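Local coordinates for protein putative non-ribosomal peptide synthetase (PDB 6M7L) that probably forms a condensation-type domain of a non-ribosomal peptide synthetase, a fold whose catalytic relatives join aminoacyl units into a growing peptide, at residues A[292-297]-A[369-374]; A[319-324]-A[343-348]; A[373-378]-A[409-414]; A[284-289]-A[466-471]. All coordinates share one frame; numbering follows the deposited sequence.

Contact 1 (A[292-297]-A[369-374]); sequences SVTIGT and HPIFQV
Phe372 lays one face of its ring against the backbone of Gly296, whose CA stands 3.6 Å from the ring centroid and 4° off the ring normal, a CH-pi contact over the middle of the face. The opposite face is met nearer its rim by His369 ND1 and Pro370 O, so the ring is sandwiched between the strand backbone and its own loop. With CG between the backbone N and the carbonyl carbon (chi1 57°), the ring turns from the loop onto the strand, while CB lies 3.2 Å from Thr294 O. Beside this CH-pi contact, Gly296 N donates to Val374 O at 2.9 Å. Gly296 O in turn accepts a bond from Leu376, the alternation of a parallel beta bridge, by which strand 292-299 meets the chain as it enters strand 374-380 in this condensation-family fold. At the other end Thr294 CG2 approaches Ile371 CG2 at 4.1 Å, the two side chains meeting at a slant, and Ile371 also rests on Phe353 and Leu356 of helix 353-360. Next to the bridge, Ile295 CG2 reaches Val374 CG1 at 4.4 Å, and the same valine packs against Leu280 and Leu284 of helix 272-288.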
loop_
_atom_site.group_PDB
_atom_site.type_symbol
_atom_site.label_atom_id
_atom_site.label_comp_id
_atom_site.label_asym_id
_atom_site.label_seq_id
_atom_site.Cartn_x
_atom_site.Cartn_y
_atom_site.Cartn_z
ATOM N N SER A 292 -33.468 21.183 9.757
ATOM C CA SER A 292 -32.045 21.359 10.045
ATOM C C SER A 292 -31.448 19.990 10.345
ATOM O O SER A 292 -31.621 19.460 11.445
ATOM C CB SER A 292 -31.836 22.320 11.209
ATOM O OG SER A 292 -30.530 22.199 11.741
ATOM N N VAL A 293 -30.736 19.427 9.374
ATOM C CA VAL A 293 -30.123 18.111 9.502
ATOM C C VAL A 293 -28.615 18.284 9.628
ATOM O O VAL A 293 -28.019 19.146 8.972
ATOM C CB VAL A 293 -30.493 17.208 8.308
ATOM C CG1 VAL A 293 -30.258 17.938 7.004
ATOM C CG2 VAL A 293 -29.716 15.902 8.349
ATOM N N THR A 294 -28.004 17.475 10.489
ATOM C CA THR A 294 -26.570 17.526 10.753
ATOM C C THR A 294 -26.007 16.118 10.611
ATOM O O THR A 294 -26.236 15.268 11.477
ATOM C CB THR A 294 -26.282 18.078 12.152
ATOM O OG1 THR A 294 -26.883 19.370 12.298
ATOM C CG2 THR A 294 -24.779 18.190 12.382
ATOM N N ILE A 295 -25.288 15.868 9.525
ATOM C CA ILE A 295 -24.534 14.642 9.371
ATOM C C ILE A 295 -23.084 14.916 9.751
ATOM O O ILE A 295 -22.662 16.061 9.915
ATOM C CB ILE A 295 -24.629 14.066 7.939
ATOM C CG1 ILE A 295 -23.805 14.919 6.973
ATOM C CG2 ILE A 295 -26.081 13.965 7.492
ATOM C CD1 ILE A 295 -22.931 14.110 6.042
ATOM N N GLY A 296 -22.301 13.844 9.895
ATOM C CA GLY A 296 -20.897 13.965 10.205
ATOM C C GLY A 296 -20.068 13.157 9.223
ATOM O O GLY A 296 -20.596 12.450 8.362
ATOM N N THR A 297 -18.753 13.287 9.359
ATOM C CA THR A 297 -17.833 12.492 8.561
ATOM C C THR A 297 -16.577 12.263 9.383
ATOM O O THR A 297 -16.149 13.146 10.132
ATOM C CB THR A 297 -17.503 13.167 7.221
ATOM O OG1 THR A 297 -16.717 12.279 6.415
ATOM C CG2 THR A 297 -16.736 14.469 7.430
ATOM N N HIS A 369 -25.503 9.092 19.444
ATOM C CA HIS A 369 -24.231 9.765 19.220
ATOM C C HIS A 369 -24.414 11.280 19.288
ATOM O O HIS A 369 -25.449 11.804 18.861
ATOM C CB HIS A 369 -23.647 9.362 17.865
ATOM C CG HIS A 369 -22.229 9.793 17.664
ATOM N ND1 HIS A 369 -21.891 10.960 17.015
ATOM C CD2 HIS A 369 -21.061 9.212 18.029
ATOM C CE1 HIS A 369 -20.574 11.080 16.987
ATOM N NE2 HIS A 369 -20.047 10.032 17.596
ATOM N N PRO A 370 -23.437 12.009 19.827
ATOM C CA PRO A 370 -23.588 13.463 19.960
ATOM C C PRO A 370 -23.596 14.175 18.616
ATOM O O PRO A 370 -22.984 13.731 17.641
ATOM C CB PRO A 370 -22.365 13.872 20.791
ATOM C CG PRO A 370 -21.922 12.622 21.475
ATOM C CD PRO A 370 -22.236 11.515 20.519
ATOM N N ILE A 371 -24.324 15.293 18.582
ATOM C CA ILE A 371 -24.355 16.247 17.475
ATOM C C ILE A 371 -24.912 15.629 16.195
ATOM O O ILE A 371 -25.802 16.205 15.559
ATOM C CB ILE A 371 -22.964 16.859 17.232
ATOM C CG1 ILE A 371 -22.449 17.516 18.515
ATOM C CG2 ILE A 371 -23.032 17.891 16.116
ATOM C CD1 ILE A 371 -21.114 18.210 18.361
ATOM N N PHE A 372 -24.393 14.471 15.792
ATOM C CA PHE A 372 -24.917 13.786 14.621
ATOM C C PHE A 372 -25.044 12.299 14.911
ATOM O O PHE A 372 -24.306 11.738 15.723
ATOM C CB PHE A 372 -24.041 14.013 13.371
ATOM C CG PHE A 372 -22.605 13.610 13.545
ATOM C CD1 PHE A 372 -22.200 12.307 13.302
ATOM C CD2 PHE A 372 -21.656 14.540 13.932
ATOM C CE1 PHE A 372 -20.879 11.938 13.460
ATOM C CE2 PHE A 372 -20.332 14.175 14.085
ATOM C CZ PHE A 372 -19.943 12.874 13.851
ATOM N N GLN A 373 -26.007 11.673 14.237
ATOM C CA GLN A 373 -26.216 10.238 14.319
ATOM C C GLN A 373 -26.038 9.548 12.979
ATOM O O GLN A 373 -26.055 8.312 12.928
ATOM C CB GLN A 373 -27.618 9.924 14.867
ATOM C CG GLN A 373 -27.884 10.476 16.257
ATOM C CD GLN A 373 -28.086 11.978 16.268
ATOM O OE1 GLN A 373 -28.826 12.520 15.448
ATOM N NE2 GLN A 373 -27.414 12.662 17.189
ATOM N N VAL A 374 -25.879 10.310 11.901
ATOM C CA VAL A 374 -25.623 9.788 10.567
ATOM C C VAL A 374 -24.284 10.339 10.104
ATOM O O VAL A 374 -23.994 11.526 10.292
ATOM C CB VAL A 374 -26.752 10.173 9.589
ATOM C CG1 VAL A 374 -26.445 9.674 8.184
ATOM C CG2 VAL A 374 -28.081 9.621 10.080
#

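Contact 2 (A[319-324]-A[343-348])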
loop_
_atom_site.group_PDB
_atom_site.type_symbol
_atom_site.label_atom_id
_atom_site.label_comp_id
_atom_site.label_asym_id
_atom_site.label_seq_id
_atom_site.Cartn_x
_atom_site.Cartn_y
_atom_site.Cartn_z
ATOM N N LEU A 319 -16.090 15.342 12.144
ATOM C CA LEU A 319 -16.464 16.683 11.717
ATOM C C LEU A 319 -17.970 16.741 11.517
ATOM O O LEU A 319 -18.512 16.035 10.661
ATOM C CB LEU A 319 -15.734 17.068 10.427
ATOM C CG LEU A 319 -15.487 18.558 10.205
ATOM C CD1 LEU A 319 -14.613 19.107 11.323
ATOM C CD2 LEU A 319 -14.847 18.798 8.845
ATOM N N ALA A 320 -18.641 17.578 12.304
ATOM C CA ALA A 320 -20.061 17.827 12.104
ATOM C C ALA A 320 -20.258 18.757 10.914
ATOM O O ALA A 320 -19.475 19.688 10.702
ATOM C CB ALA A 320 -20.683 18.438 13.360
ATOM N N LEU A 321 -21.306 18.501 10.134
ATOM C CA LEU A 321 -21.607 19.277 8.930
ATOM C C LEU A 321 -23.063 19.726 8.962
ATOM O O LEU A 321 -23.877 19.296 8.136
ATOM C CB LEU A 321 -21.312 18.460 7.672
ATOM C CG LEU A 321 -19.929 17.805 7.596
ATOM C CD1 LEU A 321 -19.806 16.940 6.354
ATOM C CD2 LEU A 321 -18.832 18.857 7.636
ATOM N N PRO A 322 -23.423 20.605 9.899
ATOM C CA PRO A 322 -24.825 21.031 10.008
ATOM C C PRO A 322 -25.251 21.855 8.802
ATOM O O PRO A 322 -24.583 22.818 8.418
ATOM C CB PRO A 322 -24.842 21.866 11.293
ATOM C CG PRO A 322 -23.451 22.369 11.418
ATOM C CD PRO A 322 -22.571 21.272 10.900
ATOM N N VAL A 323 -26.376 21.470 8.209
ATOM C CA VAL A 323 -26.935 22.150 7.049
ATOM C C VAL A 323 -28.333 22.631 7.407
ATOM O O VAL A 323 -29.150 21.858 7.917
ATOM C CB VAL A 323 -26.965 21.234 5.811
ATOM C CG1 VAL A 323 -27.815 21.850 4.716
ATOM C CG2 VAL A 323 -25.551 20.981 5.311
ATOM N N ASP A 324 -28.599 23.909 7.151
ATOM C CA ASP A 324 -29.910 24.492 7.391
ATOM C C ASP A 324 -30.734 24.389 6.116
ATOM O O ASP A 324 -30.363 24.954 5.081
ATOM C CB ASP A 324 -29.783 25.948 7.839
ATOM C CG ASP A 324 -31.108 26.542 8.286
ATOM O OD1 ASP A 324 -32.131 25.826 8.255
ATOM O OD2 ASP A 324 -31.123 27.729 8.674
ATOM N N GLU A 343 -16.544 23.888 3.884
ATOM C CA GLU A 343 -15.372 24.757 3.865
ATOM C C GLU A 343 -15.136 25.393 5.228
ATOM O O GLU A 343 -13.996 25.441 5.707
ATOM C CB GLU A 343 -15.535 25.829 2.788
ATOM C CG GLU A 343 -15.350 25.308 1.374
ATOM C CD GLU A 343 -15.980 26.206 0.332
ATOM O OE1 GLU A 343 -16.470 27.296 0.700
ATOM O OE2 GLU A 343 -15.990 25.819 -0.856
ATOM N N ASP A 344 -16.197 25.881 5.871
ATOM C CA ASP A 344 -16.042 26.497 7.185
ATOM C C ASP A 344 -15.658 25.465 8.237
ATOM O O ASP A 344 -14.860 25.758 9.136
ATOM C CB ASP A 344 -17.330 27.217 7.585
ATOM C CG ASP A 344 -17.746 28.273 6.578
ATOM O OD1 ASP A 344 -16.866 28.788 5.853
ATOM O OD2 ASP A 344 -18.952 28.589 6.513
ATOM N N ALA A 345 -16.209 24.253 8.142
ATOM C CA ALA A 345 -15.892 23.212 9.117
ATOM C C ALA A 345 -14.431 22.792 9.015
ATOM O O ALA A 345 -13.739 22.662 10.032
ATOM C CB ALA A 345 -16.812 22.007 8.922
ATOM N N HIS A 346 -13.943 22.569 7.790
ATOM C CA HIS A 346 -12.540 22.212 7.610
ATOM C C HIS A 346 -11.602 23.353 7.982
ATOM O O HIS A 346 -10.413 23.111 8.211
ATOM C CB HIS A 346 -12.287 21.767 6.170
ATOM C CG HIS A 346 -12.752 20.373 5.879
ATOM N ND1 HIS A 346 -13.988 20.097 5.335
ATOM C CD2 HIS A 346 -12.148 19.176 6.067
ATOM C CE1 HIS A 346 -14.123 18.790 5.193
ATOM N NE2 HIS A 346 -13.021 18.208 5.631
ATOM N N ARG A 347 -12.107 24.584 8.046
ATOM C CA ARG A 347 -11.347 25.703 8.587
ATOM C C ARG A 347 -11.384 25.756 10.109
ATOM O O ARG A 347 -10.805 26.680 10.693
ATOM C CB ARG A 347 -11.871 27.027 8.021
ATOM C CG ARG A 347 -11.198 27.471 6.734
ATOM C CD ARG A 347 -11.558 28.909 6.383
ATOM N NE ARG A 347 -12.858 29.013 5.727
ATOM C CZ ARG A 347 -13.038 28.912 4.414
ATOM N NH1 ARG A 347 -11.997 28.698 3.620
ATOM N NH2 ARG A 347 -14.253 29.020 3.895
ATOM N N HIS A 348 -12.038 24.795 10.762
ATOM C CA HIS A 348 -12.256 24.833 12.205
ATOM C C HIS A 348 -12.138 23.441 12.810
ATOM O O HIS A 348 -12.920 23.063 13.690
ATOM C CB HIS A 348 -13.624 25.430 12.541
ATOM C CG HIS A 348 -13.765 26.877 12.185
ATOM N ND1 HIS A 348 -14.156 27.301 10.933
ATOM C CD2 HIS A 348 -13.586 27.997 12.922
ATOM C CE1 HIS A 348 -14.205 28.622 10.913
ATOM N NE2 HIS A 348 -13.862 29.069 12.108
#
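Leu319 plants its CD2 methyl over the centre of the His346 ring, 3.7 Å from the centroid and 6° off the normal, a CH-pi contact. The same CD2 is 3.8 Å from Ala345 CB, which receives a second methyl, Leu321 CD2, at 4.0 Å. Ala345 is thus the small residue on which two leucines of one strand converge, and its own CA-CB bond is directed toward them. Leu319 reaches both partners because its CG is anti to the backbone N (chi1 -152°), which carries the isobutyl group out to the helix. The geometry joins two consecutive elements of the condensation fold: strand 317-324, hydrogen-bonded to antiparallel strand 292-299, and helix 331-346, which folds back so that its last turn lies against the strand just left. Further out, the His346 ring is steadied by a hydrogen bond from ND1 to Ser342 O, one turn earlier in the helix; this fixes the face offered to Leu319. On the side of Ala345, Trp215 of helix 207-218 adds cover. Nearby, Asp344 OD1 pairs with Arg347 NH2 at 3.3 Å, nearly in the guanidinium plane, while Asp344 OD2 forms a salt bridge with Arg218 and so ties the two helices together.

Contact 3 (A[373-378]-A[409-414]); sequences QVALQL and DLWLKL
Leu376 and Leu412 lie side by side and point the same way, with CD1 of the first 3.9 Å from CG of the second. Val374 and Leu410 repeat the pattern two residues earlier, where Val374 CG2 is 4.0 Å from Leu410 CB. Both pairs project from one face of the sheet, where Phe273 of helix 272-288 packs against Leu376 and Leu378. On the other face the aligned pair is unequal: the small Ala375 methyl lies against the Trp411 indole, CB 3.4 Å from CD1. The indole has CG anti to the backbone N (chi1 -159°), and its pyrrole edge is directed at the neighbouring strand. There Trp411 NE1 donates to Gln377 OE1 at 2.9 Å. The oxygen sits in the ring plane and is met on a lone pair in its own carbonyl plane, yet the amide is turned 89° from the indole. Gln377 OE1 also accepts from Arg298 N, so two donors hold the amide, while Lys413 CE lies over a face of the indole. Backbone bonds run between the strands in regular alternation, from Ala375 N to Leu410 O and on to Leu414 N with Gln377 O. At the polar end, Gln373 O takes Asp409 N at 2.8 Å and, weakly, Leu410 N; Asp409 OD2 is bound by Arg238 in a salt bridge. With strand axes 8° apart, this is a parallel beta ladder in a mixed sheet; the chain between its strands leaves to add strand 395-399 to the edge of the sheet holding strand 45-53, the crossover familiar from condensation domains.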
loop_
_atom_site.group_PDB
_atom_site.type_symbol
_atom_site.label_atom_id
_atom_site.label_comp_id
_atom_site.label_asym_id
_atom_site.label_seq_id
_atom_site.Cartn_x
_atom_site.Cartn_y
_atom_site.Cartn_z
ATOM N N GLN A 373 -26.007 11.673 14.237
ATOM C CA GLN A 373 -26.216 10.238 14.319
ATOM C C GLN A 373 -26.038 9.548 12.979
ATOM O O GLN A 373 -26.055 8.312 12.928
ATOM C CB GLN A 373 -27.618 9.924 14.867
ATOM C CG GLN A 373 -27.884 10.476 16.257
ATOM C CD GLN A 373 -28.086 11.978 16.268
ATOM O OE1 GLN A 373 -28.826 12.520 15.448
ATOM N NE2 GLN A 373 -27.414 12.662 17.189
ATOM N N VAL A 374 -25.879 10.310 11.901
ATOM C CA VAL A 374 -25.623 9.788 10.567
ATOM C C VAL A 374 -24.284 10.339 10.104
ATOM O O VAL A 374 -23.994 11.526 10.292
ATOM C CB VAL A 374 -26.752 10.173 9.589
ATOM C CG1 VAL A 374 -26.445 9.674 8.184
ATOM C CG2 VAL A 374 -28.081 9.621 10.080
ATOM N N ALA A 375 -23.459 9.475 9.521
ATOM C CA ALA A 375 -22.161 9.878 9.009
ATOM C C ALA A 375 -22.009 9.398 7.573
ATOM O O ALA A 375 -22.618 8.407 7.162
ATOM C CB ALA A 375 -21.015 9.340 9.875
ATOM N N LEU A 376 -21.188 10.117 6.812
ATOM C CA LEU A 376 -21.004 9.850 5.392
ATOM C C LEU A 376 -19.521 9.793 5.068
ATOM O O LEU A 376 -18.767 10.706 5.426
ATOM C CB LEU A 376 -21.692 10.923 4.542
ATOM C CG LEU A 376 -21.351 10.953 3.051
ATOM C CD1 LEU A 376 -21.724 9.641 2.375
ATOM C CD2 LEU A 376 -22.040 12.128 2.373
ATOM N N GLN A 377 -19.107 8.723 4.394
ATOM C CA GLN A 377 -17.767 8.606 3.837
ATOM C C GLN A 377 -17.880 8.426 2.332
ATOM O O GLN A 377 -18.589 7.529 1.862
ATOM C CB GLN A 377 -16.993 7.431 4.445
ATOM C CG GLN A 377 -17.042 7.341 5.957
ATOM C CD GLN A 377 -16.629 8.625 6.655
ATOM O OE1 GLN A 377 -17.248 9.033 7.638
ATOM N NE2 GLN A 377 -15.570 9.260 6.160
ATOM N N LEU A 378 -17.194 9.281 1.581
ATOM C CA LEU A 378 -17.122 9.175 0.128
ATOM C C LEU A 378 -15.650 9.107 -0.252
ATOM O O LEU A 378 -14.923 10.098 -0.124
ATOM C CB LEU A 378 -17.824 10.353 -0.550
ATOM C CG LEU A 378 -18.030 10.236 -2.061
ATOM C CD1 LEU A 378 -19.404 10.750 -2.453
ATOM C CD2 LEU A 378 -16.944 10.985 -2.816
ATOM N N ASP A 409 -26.337 5.769 14.127
ATOM C CA ASP A 409 -27.461 4.988 13.627
ATOM C C ASP A 409 -27.217 4.544 12.194
ATOM O O ASP A 409 -27.578 3.425 11.812
ATOM C CB ASP A 409 -28.754 5.799 13.708
ATOM C CG ASP A 409 -28.950 6.442 15.058
ATOM O OD1 ASP A 409 -28.362 5.946 16.039
ATOM O OD2 ASP A 409 -29.692 7.442 15.141
ATOM N N LEU A 410 -26.604 5.412 11.393
ATOM C CA LEU A 410 -26.361 5.150 9.985
ATOM C C LEU A 410 -24.986 5.677 9.608
ATOM O O LEU A 410 -24.606 6.784 9.998
ATOM C CB LEU A 410 -27.437 5.800 9.110
ATOM C CG LEU A 410 -28.859 5.290 9.342
ATOM C CD1 LEU A 410 -29.879 6.250 8.755
ATOM C CD2 LEU A 410 -29.020 3.895 8.756
ATOM N N TRP A 411 -24.242 4.873 8.854
ATOM C CA TRP A 411 -22.925 5.260 8.357
ATOM C C TRP A 411 -22.875 4.885 6.880
ATOM O O TRP A 411 -22.700 3.714 6.534
ATOM C CB TRP A 411 -21.809 4.585 9.147
ATOM C CG TRP A 411 -20.502 5.305 9.037
ATOM C CD1 TRP A 411 -20.245 6.422 8.297
ATOM C CD2 TRP A 411 -19.273 4.967 9.692
ATOM N NE1 TRP A 411 -18.936 6.803 8.453
ATOM C CE2 TRP A 411 -18.315 5.923 9.299
ATOM C CE3 TRP A 411 -18.890 3.948 10.568
ATOM C CZ2 TRP A 411 -16.999 5.894 9.754
ATOM C CZ3 TRP A 411 -17.583 3.918 11.018
ATOM C CH2 TRP A 411 -16.653 4.886 10.610
ATOM N N LEU A 412 -23.038 5.878 6.013
ATOM C CA LEU A 412 -23.039 5.660 4.571
ATOM C C LEU A 412 -21.609 5.784 4.054
ATOM O O LEU A 412 -21.033 6.876 4.053
ATOM C CB LEU A 412 -23.969 6.653 3.883
ATOM C CG LEU A 412 -24.030 6.557 2.360
ATOM C CD1 LEU A 412 -24.443 5.159 1.916
ATOM C CD2 LEU A 412 -24.984 7.602 1.814
ATOM N N LYS A 413 -21.041 4.664 3.618
ATOM C CA LYS A 413 -19.687 4.607 3.081
ATOM C C LYS A 413 -19.769 4.263 1.600
ATOM O O LYS A 413 -20.236 3.176 1.242
ATOM C CB LYS A 413 -18.852 3.566 3.827
ATOM C CG LYS A 413 -18.783 3.775 5.329
ATOM C CD LYS A 413 -18.395 2.482 6.036
ATOM C CE LYS A 413 -17.896 2.749 7.445
ATOM N NZ LYS A 413 -17.727 1.499 8.234
ATOM N N LEU A 414 -19.317 5.176 0.745
ATOM C CA LEU A 414 -19.460 5.018 -0.695
ATOM C C LEU A 414 -18.116 5.169 -1.393
ATOM O O LEU A 414 -17.273 5.972 -0.981
ATOM C CB LEU A 414 -20.457 6.034 -1.262
ATOM C CG LEU A 414 -21.901 5.835 -0.805
ATOM C CD1 LEU A 414 -22.767 7.013 -1.209
ATOM C CD2 LEU A 414 -22.450 4.542 -1.378
#

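Contact 4 (A[284-289]-A[466-471]); sequences LSRLDG and SQVDVP
This is a polar, surface-lying contact between the last turn of helix 272-288 and the irregular tail that follows helix 440-459, its centre about 28 Å from the centre of the chain, and Arg286 carries most of it. Its guanidinium approaches Val468 O with both terminal nitrogens, NH1 at 2.7 Å and NH2 at 2.8 Å. The N-H...O angles of 124° and 121° make this a forked pair of weak bonds, with the oxygen near the guanidinium plane, at its edge. Ser466 O takes a different position, over one face of the group, where its angle to the N-H bonds is too poor for a hydrogen bond. A further hydrogen bond from NH2 goes to Leu465 O, just outside the tail segment. The positive group therefore faces several backbone carbonyls, which would be expected to stabilise its charge. The side chain bends at chi2 (-84°) and again at chi3, folding the guanidinium round to the tail instead of extending straight from the helix. In the condensation fold this fastens the C-terminal tail across the side of helix 272-288, the helix that leads into strand 292-299. Valines flank the arginine: Val468 CG1 lies 3.5 Å from Arg286 NH2, and the valine also touches Leu453 of helix 440-459 and Met282. One helix position on, Leu287 CD2 makes an apolar contact with Val470 CG1 at 3.9 Å, the two side chains crossing at about a right angle; Leu287 also touches Leu446, while Val470 leans on Leu283 and Arg449.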
loop_
_atom_site.group_PDB
_atom_site.type_symbol
_atom_site.label_atom_id
_atom_site.label_comp_id
_atom_site.label_asym_id
_atom_site.label_seq_id
_atom_site.Cartn_x
_atom_site.Cartn_y
_atom_site.Cartn_z
ATOM N N LEU A 284 -33.036 12.648 5.064
ATOM C CA LEU A 284 -33.221 12.710 6.510
ATOM C C LEU A 284 -34.174 13.827 6.903
ATOM O O LEU A 284 -34.929 13.686 7.872
ATOM C CB LEU A 284 -31.874 12.895 7.205
ATOM C CG LEU A 284 -30.854 11.776 7.005
ATOM C CD1 LEU A 284 -29.633 12.012 7.881
ATOM C CD2 LEU A 284 -31.479 10.421 7.300
ATOM N N SER A 285 -34.155 14.940 6.167
ATOM C CA SER A 285 -35.053 16.048 6.473
ATOM C C SER A 285 -36.510 15.627 6.345
ATOM O O SER A 285 -37.341 15.975 7.191
ATOM C CB SER A 285 -34.760 17.231 5.552
ATOM O OG SER A 285 -35.587 18.339 5.858
ATOM N N ARG A 286 -36.837 14.872 5.296
ATOM C CA ARG A 286 -38.218 14.458 5.081
ATOM C C ARG A 286 -38.599 13.280 5.971
ATOM O O ARG A 286 -39.737 13.202 6.446
ATOM C CB ARG A 286 -38.431 14.111 3.607
ATOM C CG ARG A 286 -38.324 15.310 2.679
ATOM C CD ARG A 286 -39.639 16.064 2.612
ATOM N NE ARG A 286 -40.672 15.264 1.960
ATOM C CZ ARG A 286 -40.882 15.248 0.648
ATOM N NH1 ARG A 286 -41.840 14.487 0.136
ATOM N NH2 ARG A 286 -40.133 15.993 -0.153
ATOM N N LEU A 287 -37.662 12.359 6.207
ATOM C CA LEU A 287 -37.943 11.221 7.077
ATOM C C LEU A 287 -38.224 11.676 8.502
ATOM O O LEU A 287 -39.185 11.224 9.134
ATOM C CB LEU A 287 -36.772 10.238 7.052
ATOM C CG LEU A 287 -36.590 9.407 5.784
ATOM C CD1 LEU A 287 -35.342 8.547 5.893
ATOM C CD2 LEU A 287 -37.820 8.549 5.532
ATOM N N ASP A 288 -37.396 12.574 9.025
ATOM C CA ASP A 288 -37.537 13.055 10.392
ATOM C C ASP A 288 -38.330 14.353 10.486
ATOM O O ASP A 288 -38.562 14.838 11.598
ATOM C CB ASP A 288 -36.153 13.243 11.023
ATOM C CG ASP A 288 -35.274 12.014 10.873
ATOM O OD1 ASP A 288 -35.821 10.892 10.809
ATOM O OD2 ASP A 288 -34.035 12.171 10.818
ATOM N N GLY A 289 -38.746 14.920 9.359
ATOM C CA GLY A 289 -39.550 16.134 9.377
ATOM C C GLY A 289 -38.854 17.330 9.990
ATOM O O GLY A 289 -39.499 18.145 10.662
ATOM N N SER A 466 -39.427 20.138 -0.691
ATOM C CA SER A 466 -40.780 19.668 -0.408
ATOM C C SER A 466 -41.292 18.717 -1.484
ATOM O O SER A 466 -41.952 17.721 -1.168
ATOM C CB SER A 466 -41.728 20.857 -0.270
ATOM O OG SER A 466 -41.853 21.549 -1.500
ATOM N N GLN A 467 -41.007 19.006 -2.753
ATOM C CA GLN A 467 -41.535 18.235 -3.869
ATOM C C GLN A 467 -40.670 17.029 -4.222
ATOM O O GLN A 467 -40.724 16.549 -5.360
ATOM C CB GLN A 467 -41.708 19.137 -5.094
ATOM C CG GLN A 467 -40.450 19.890 -5.495
ATOM C CD GLN A 467 -40.633 20.700 -6.765
ATOM O OE1 GLN A 467 -39.666 21.006 -7.464
ATOM N NE2 GLN A 467 -41.877 21.052 -7.069
ATOM N N VAL A 468 -39.889 16.526 -3.280
ATOM C CA VAL A 468 -39.015 15.385 -3.523
ATOM C C VAL A 468 -39.741 14.108 -3.118
ATOM O O VAL A 468 -40.587 14.105 -2.218
ATOM C CB VAL A 468 -37.673 15.569 -2.782
ATOM C CG1 VAL A 468 -37.424 14.448 -1.781
ATOM C CG2 VAL A 468 -36.539 15.678 -3.785
ATOM N N ASP A 469 -39.420 13.011 -3.803
ATOM C CA ASP A 469 -40.168 11.759 -3.679
ATOM C C ASP A 469 -39.559 10.912 -2.565
ATOM O O ASP A 469 -38.561 10.217 -2.772
ATOM C CB ASP A 469 -40.168 11.015 -5.010
ATOM C CG ASP A 469 -41.264 9.974 -5.104
ATOM O OD1 ASP A 469 -41.610 9.366 -4.069
ATOM O OD2 ASP A 469 -41.782 9.761 -6.221
ATOM N N VAL A 470 -40.167 10.965 -1.382
ATOM C CA VAL A 470 -39.787 10.102 -0.262
ATOM C C VAL A 470 -41.054 9.553 0.386
ATOM O O VAL A 470 -41.656 10.229 1.234
ATOM C CB VAL A 470 -38.927 10.849 0.770
ATOM C CG1 VAL A 470 -38.603 9.937 1.948
ATOM C CG2 VAL A 470 -37.642 11.362 0.139
ATOM N N PRO A 471 -41.508 8.348 0.013
ATOM C CA PRO A 471 -42.676 7.735 0.656
ATOM C C PRO A 471 -42.352 7.175 2.039
ATOM O O PRO A 471 -42.742 7.779 3.039
ATOM C CB PRO A 471 -43.061 6.606 -0.310
ATOM C CG PRO A 471 -42.336 6.908 -1.589
ATOM C CD PRO A 471 -41.077 7.591 -1.171
#

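Overall arrangement
Contact 1 is the junction of the set. Its strand 292-297 bonds to the strand of contact 2 through Ile295 O and Leu321 N at 2.8 Å, the two centres being 11 Å apart. It shares Gln373 and Val374 with contact 3, whose centre is 10 Å away, and Thr297 OG1 lies 2.8 Å from Leu376 O. Contact 4 is more peripheral, 17 Å from contact 1 between centres, but Leu284 CD1 on its helix reaches Val374 CG2 at 3.6 Å and so touches contacts 1 and 3 at once. Contacts 2 and 3 do not touch, their nearest atoms about 6 Å apart. Contacts 1, 2 and 3 all lie within the chain loop that contact 4 closes.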